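Local coordinates for bilirubin-inducible fluorescent protein UnaG (Anguilla japonica, PDB 4I3C) that binds unconjugated bilirubin with high affinity inside a beta-barrel and fluoresces green when the bilirubin-bound form is excited, at residues 15-20 and 130-135. The protein carries 1 engineered substitution. Residues are numbered along the deposited sequence; the frame is centred on the assembly and turned at random.
Sequences HNFGEY and AVRSYR. With BLR (3-[5-[(Z)-(4-ethenyl-3-methyl-5-oxidanylidene-pyrrol-2-ylidene)methyl]-2-[[5-[(Z)-(3-ethenyl-4-methyl-5-oxidanylidene-pyrrol-2-ylidene)methyl]-3-(3-hydroxy-3-oxopropyl)-4-methyl-1H-pyrrol-2-yl]methyl]-4-methyl-1H-pyrrol-3-yl]propanoic acid), chain C.
F17 and R132 meet beside a propionate of bilirubin, the guanidinium lying obliquely over one face of the phenyl ring with the two planes 44° apart. NE sits above the ring, offset toward its rim; the approach of R132 CZ to F17 CE2 is too close in the model and is doubtful. Past the ring edge, F17 CZ reaches the pyrrole methyl CMD of bilirubin at 3.3 Å. R132 NH1 donates a bent hydrogen bond (137°) to carboxylate oxygen O1D, its very short length of 2.5 Å being doubtful, and Y134 OH binds the same atom at 2.7 Å. A bend at chi3 (55°) in R132 helps turn one face of the guanidinium to the ring and its edge to the propionate.

Behind this shell, H15 and V131 form an antiparallel hydrogen-bonded pair, H15 N to V131 O at 2.8 Å and V131 N to H15 O at 3.0 Å, joining first strand 7-15 to last strand 128-135. The chain then turns at N16 into helix 17-23. There Y20 CB packs on A130 CB at 3.9 Å, while its hydroxyl bonds Y110 and T108.

In this fatty-acid-binding-protein barrel, the last strand supplies both donors to O1D and the helix after the first supplies F17 alongside; pairing arginine and tyrosine with a carboxylate is consistent with binding bilirubin as an anion.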
ATOM      1  N   HIS A  15     -11.394   4.822   3.816  1.00 20.82           N
ATOM      2  CA  HIS A  15     -12.568   5.338   3.125  1.00 20.24           C
ATOM      3  C   HIS A  15     -12.520   5.099   1.623  1.00 18.67           C
ATOM      4  O   HIS A  15     -11.610   5.578   0.940  1.00 21.19           O
ATOM      5  CB  HIS A  15     -12.708   6.833   3.371  1.00 20.42           C
ATOM      6  CG  HIS A  15     -13.502   7.533   2.318  1.00 24.12           C
ATOM      7  ND1 HIS A  15     -14.876   7.463   2.253  1.00 29.38           N
ATOM      8  CD2 HIS A  15     -13.110   8.289   1.264  1.00 13.42           C
ATOM      9  CE1 HIS A  15     -15.300   8.165   1.214  1.00 13.82           C
ATOM     10  NE2 HIS A  15     -14.251   8.675   0.602  1.00 20.67           N
ATOM     11  N   ASN A  16     -13.512   4.365   1.121  1.00 19.43           N
ATOM     12  CA  ASN A  16     -13.663   4.116  -0.307  1.00 28.33           C
ATOM     13  C   ASN A  16     -12.594   3.136  -0.772  1.00 19.44           C
ATOM     14  O   ASN A  16     -12.014   3.284  -1.844  1.00 26.75           O
ATOM     15  CB  ASN A  16     -13.593   5.428  -1.094  1.00 11.38           C
ATOM     16  CG  ASN A  16     -14.018   5.263  -2.535  1.00 21.10           C
ATOM     17  OD1 ASN A  16     -14.108   4.147  -3.029  1.00 21.58           O
ATOM     18  ND2 ASN A  16     -14.267   6.369  -3.222  1.00 16.21           N
ATOM     19  N   PHE A  17     -12.343   2.135   0.061  1.00 26.91           N
ATOM     20  CA  PHE A  17     -11.311   1.147  -0.197  1.00 16.57           C
ATOM     21  C   PHE A  17     -11.837  -0.046  -0.992  1.00 11.68           C
ATOM     22  O   PHE A  17     -11.116  -0.622  -1.804  1.00 13.05           O
ATOM     23  CB  PHE A  17     -10.760   0.652   1.134  1.00 20.65           C
ATOM     24  CG  PHE A  17      -9.511  -0.172   1.012  1.00 13.33           C
ATOM     25  CD1 PHE A  17      -8.727  -0.123  -0.120  1.00 22.64           C
ATOM     26  CD2 PHE A  17      -9.139  -1.014   2.033  1.00 13.57           C
ATOM     27  CE1 PHE A  17      -7.594  -0.888  -0.217  1.00 10.58           C
ATOM     28  CE2 PHE A  17      -8.009  -1.781   1.943  1.00 12.35           C
ATOM     29  CZ  PHE A  17      -7.236  -1.723   0.820  1.00 10.09           C
ATOM     30  N   GLY A  18     -13.081  -0.431  -0.722  1.00 10.89           N
ATOM     31  CA  GLY A  18     -13.696  -1.577  -1.370  1.00 15.34           C
ATOM     32  C   GLY A  18     -14.017  -1.281  -2.827  1.00 12.74           C
ATOM     33  O   GLY A  18     -13.816  -2.105  -3.726  1.00 28.23           O
ATOM     34  N   GLU A  19     -14.506  -0.071  -3.055  1.00 18.51           N
ATOM     35  CA  GLU A  19     -14.835   0.406  -4.391  1.00 32.04           C
ATOM     36  C   GLU A  19     -13.593   0.590  -5.251  1.00 19.16           C
ATOM     37  O   GLU A  19     -13.608   0.312  -6.444  1.00 29.05           O
ATOM     38  CB  GLU A  19     -15.616   1.710  -4.265  1.00 13.45           C
ATOM     39  CG  GLU A  19     -16.808   1.576  -3.337  1.00 23.87           C
ATOM     40  CD  GLU A  19     -16.611   2.295  -2.015  1.00 33.85           C
ATOM     41  OE1 GLU A  19     -16.030   1.678  -1.101  1.00 28.08           O
ATOM     42  OE2 GLU A  19     -17.026   3.469  -1.894  1.00 14.97           O
ATOM     43  N   TYR A  20     -12.523   1.069  -4.633  1.00 24.27           N
ATOM     44  CA  TYR A  20     -11.215   1.045  -5.259  1.00 21.44           C
ATOM     45  C   TYR A  20     -10.891  -0.384  -5.674  1.00 27.58           C
ATOM     46  O   TYR A  20     -10.575  -0.656  -6.834  1.00 22.36           O
ATOM     47  CB  TYR A  20     -10.160   1.556  -4.285  1.00 25.89           C
ATOM     48  CG  TYR A  20      -8.746   1.374  -4.777  1.00 32.32           C
ATOM     49  CD1 TYR A  20      -8.173   2.283  -5.652  1.00 24.62           C
ATOM     50  CD2 TYR A  20      -7.987   0.294  -4.367  1.00 18.13           C
ATOM     51  CE1 TYR A  20      -6.882   2.120  -6.104  1.00 26.31           C
ATOM     52  CE2 TYR A  20      -6.701   0.122  -4.811  1.00 12.09           C
ATOM     53  CZ  TYR A  20      -6.147   1.041  -5.679  1.00 11.79           C
ATOM     54  OH  TYR A  20      -4.857   0.878  -6.134  1.00 24.11           O
ATOM     55  N   ALA A 130      -9.348   6.491  -3.056  1.00 20.96           N
ATOM     56  CA  ALA A 130      -9.533   5.879  -1.757  1.00  6.23           C
ATOM     57  C   ALA A 130      -8.566   6.566  -0.809  1.00  6.64           C
ATOM     58  O   ALA A 130      -7.648   7.262  -1.253  1.00 17.62           O
ATOM     59  CB  ALA A 130      -9.215   4.392  -1.853  1.00 19.84           C
ATOM     60  N   VAL A 131      -8.763   6.375   0.493  1.00 13.34           N
ATOM     61  CA  VAL A 131      -7.818   6.911   1.467  1.00 13.87           C
ATOM     62  C   VAL A 131      -7.759   6.041   2.715  1.00 21.07           C
ATOM     63  O   VAL A 131      -8.793   5.599   3.222  1.00 15.16           O
ATOM     64  CB  VAL A 131      -8.188   8.353   1.875  1.00 12.16           C
ATOM     65  CG1 VAL A 131      -8.758   8.387   3.293  1.00 17.51           C
ATOM     66  CG2 VAL A 131      -6.975   9.256   1.764  1.00 23.33           C
ATOM     67  N   ARG A 132      -6.547   5.784   3.198  1.00 16.63           N
ATOM     68  CA  ARG A 132      -6.386   5.189   4.512  1.00 26.52           C
ATOM     69  C   ARG A 132      -5.321   5.918   5.323  1.00 21.71           C
ATOM     70  O   ARG A 132      -4.460   6.614   4.776  1.00 17.68           O
ATOM     71  CB  ARG A 132      -6.049   3.703   4.421  1.00 18.02           C
ATOM     72  CG  ARG A 132      -5.840   3.171   3.014  1.00 16.24           C
ATOM     73  CD  ARG A 132      -5.431   1.714   3.080  1.00 23.53           C
ATOM     74  NE  ARG A 132      -6.399   0.918   3.833  1.00 25.94           N
ATOM     75  CZ  ARG A 132      -6.334  -0.401   3.975  1.00 19.53           C
ATOM     76  NH1 ARG A 132      -5.353  -1.083   3.412  1.00 13.74           N
ATOM     77  NH2 ARG A 132      -7.255  -1.044   4.676  1.00 25.23           N
ATOM     78  N   SER A 133      -5.375   5.705   6.631  1.00  4.25           N
ATOM     79  CA  SER A 133      -4.593   6.469   7.581  1.00 23.67           C
ATOM     80  C   SER A 133      -4.114   5.519   8.661  1.00 19.10           C
ATOM     81  O   SER A 133      -4.925   4.829   9.284  1.00 18.39           O
ATOM     82  CB  SER A 133      -5.467   7.554   8.206  1.00 20.36           C
ATOM     83  OG  SER A 133      -6.515   6.980   8.972  1.00 28.50           O
ATOM     84  N   TYR A 134      -2.800   5.481   8.877  1.00 14.96           N
ATOM     85  CA  TYR A 134      -2.223   4.590   9.876  1.00 21.14           C
ATOM     86  C   TYR A 134      -1.544   5.396  10.962  1.00 16.00           C
ATOM     87  O   TYR A 134      -1.069   6.504  10.728  1.00 18.51           O
ATOM     88  CB  TYR A 134      -1.174   3.669   9.254  1.00 11.30           C
ATOM     89  CG  TYR A 134      -1.696   2.672   8.247  1.00 26.42           C
ATOM     90  CD1 TYR A 134      -1.523   1.310   8.441  1.00 17.09           C
ATOM     91  CD2 TYR A 134      -2.351   3.090   7.100  1.00 12.77           C
ATOM     92  CE1 TYR A 134      -1.989   0.397   7.519  1.00 24.60           C
ATOM     93  CE2 TYR A 134      -2.821   2.182   6.178  1.00 19.43           C
ATOM     94  CZ  TYR A 134      -2.637   0.837   6.389  1.00 14.42           C
ATOM     95  OH  TYR A 134      -3.107  -0.075   5.469  1.00 30.31           O
ATOM     96  N   ARG A 135      -1.497   4.826  12.157  1.00 14.55           N
ATOM     97  CA  ARG A 135      -0.728   5.402  13.235  1.00 14.93           C
ATOM     98  C   ARG A 135       0.293   4.363  13.678  1.00 23.70           C
ATOM     99  O   ARG A 135       0.055   3.161  13.551  1.00 26.33           O
ATOM    100  CB  ARG A 135      -1.645   5.764  14.402  1.00 14.97           C
ATOM    101  CG  ARG A 135      -1.573   4.779  15.550  1.00 20.57           C
ATOM    102  CD  ARG A 135      -2.029   5.398  16.851  1.00 27.21           C
ATOM    103  NE  ARG A 135      -3.449   5.166  17.101  1.00 24.82           N
ATOM    104  CZ  ARG A 135      -3.934   4.322  18.009  1.00 29.54           C
ATOM    105  NH1 ARG A 135      -3.126   3.615  18.788  1.00 24.64           N
ATOM    106  NH2 ARG A 135      -5.245   4.193  18.147  1.00 30.99           N
TER
HETATM  107  CHA BLR C 200      -1.704  -3.794   2.266  1.00  8.73           C
HETATM  108  NA  BLR C 200       0.417  -2.602   1.623  1.00 22.62           N
HETATM  109  C1A BLR C 200      -0.374  -3.702   1.607  1.00 21.67           C
HETATM  110  C2A BLR C 200       0.258  -4.685   0.862  1.00 22.95           C
HETATM  111  C3A BLR C 200       1.457  -4.153   0.436  1.00 18.09           C
HETATM  112  C4A BLR C 200       1.546  -2.862   0.920  1.00 22.36           C
HETATM  113  CMA BLR C 200       2.503  -4.828  -0.388  1.00 11.87           C
HETATM  114  CAA BLR C 200      -0.271  -6.061   0.594  1.00 22.03           C
HETATM  115  CBA BLR C 200      -1.616  -5.959  -0.046  1.00 17.73           C
HETATM  116  CGA BLR C 200      -1.986  -7.162  -0.844  1.00 11.64           C
HETATM  117  O1A BLR C 200      -2.197  -8.269  -0.278  1.00 21.62           O
HETATM  118  O2A BLR C 200      -2.105  -7.061  -2.092  1.00 11.37           O
HETATM  119  CHB BLR C 200       2.689  -1.926   0.688  1.00 18.41           C
HETATM  120  NB  BLR C 200       2.087  -0.310   2.541  1.00 32.05           N
HETATM  121  C1B BLR C 200       2.968  -0.878   1.526  1.00 23.79           C
HETATM  122  C2B BLR C 200       4.124  -0.167   1.546  1.00 29.82           C
HETATM  123  C3B BLR C 200       4.155   0.735   2.382  1.00 20.12           C
HETATM  124  C4B BLR C 200       2.894   0.881   3.215  1.00 17.85           C
HETATM  125  CMB BLR C 200       5.271  -0.461   0.645  1.00 29.50           C
HETATM  126  OB  BLR C 200       2.591   1.659   4.108  1.00 27.76           O
HETATM  127  CAB BLR C 200       5.332   1.623   2.576  1.00 25.37           C
HETATM  128  CBB BLR C 200       5.476   2.730   1.799  1.00 21.90           C
HETATM  129  NC  BLR C 200      -5.884  -6.597   2.074  1.00 10.45           N
HETATM  130  C1C BLR C 200      -6.495  -8.045   2.339  1.00 20.85           C
HETATM  131  C2C BLR C 200      -7.118  -8.236   0.968  1.00 16.90           C
HETATM  132  C3C BLR C 200      -6.952  -7.299   0.192  1.00 14.58           C
HETATM  133  C4C BLR C 200      -6.250  -6.261   0.707  1.00 18.32           C
HETATM  134  CMC BLR C 200      -7.854  -9.461   0.596  1.00 23.95           C
HETATM  135  OC  BLR C 200      -6.461  -8.770   3.319  1.00 21.40           O
HETATM  136  CAC BLR C 200      -7.485  -7.294  -1.194  1.00 26.28           C
HETATM  137  CBC BLR C 200      -8.828  -7.228  -1.379  1.00 16.74           C
HETATM  138  CHD BLR C 200      -5.939  -5.104   0.057  1.00 13.75           C
HETATM  139  ND  BLR C 200      -3.851  -4.736   1.406  1.00 24.96           N
HETATM  140  C1D BLR C 200      -4.694  -4.379   0.424  1.00  5.02           C
HETATM  141  C2D BLR C 200      -4.173  -3.128  -0.229  1.00 17.11           C
HETATM  142  C3D BLR C 200      -3.041  -2.791   0.386  1.00 14.56           C
HETATM  143  C4D BLR C 200      -2.780  -3.770   1.433  1.00  9.85           C
HETATM  144  CMD BLR C 200      -4.812  -2.394  -1.349  1.00 21.07           C
HETATM  145  CAD BLR C 200      -2.187  -1.609   0.066  1.00 15.32           C
HETATM  146  CBD BLR C 200      -2.869  -0.346   0.467  1.00 14.19           C
HETATM  147  CGD BLR C 200      -2.449   0.042   1.846  1.00 19.95           C
HETATM  148  O1D BLR C 200      -2.989  -0.505   2.846  1.00 14.82           O
HETATM  149  O2D BLR C 200      -1.556   0.911   2.023  1.00 22.70           O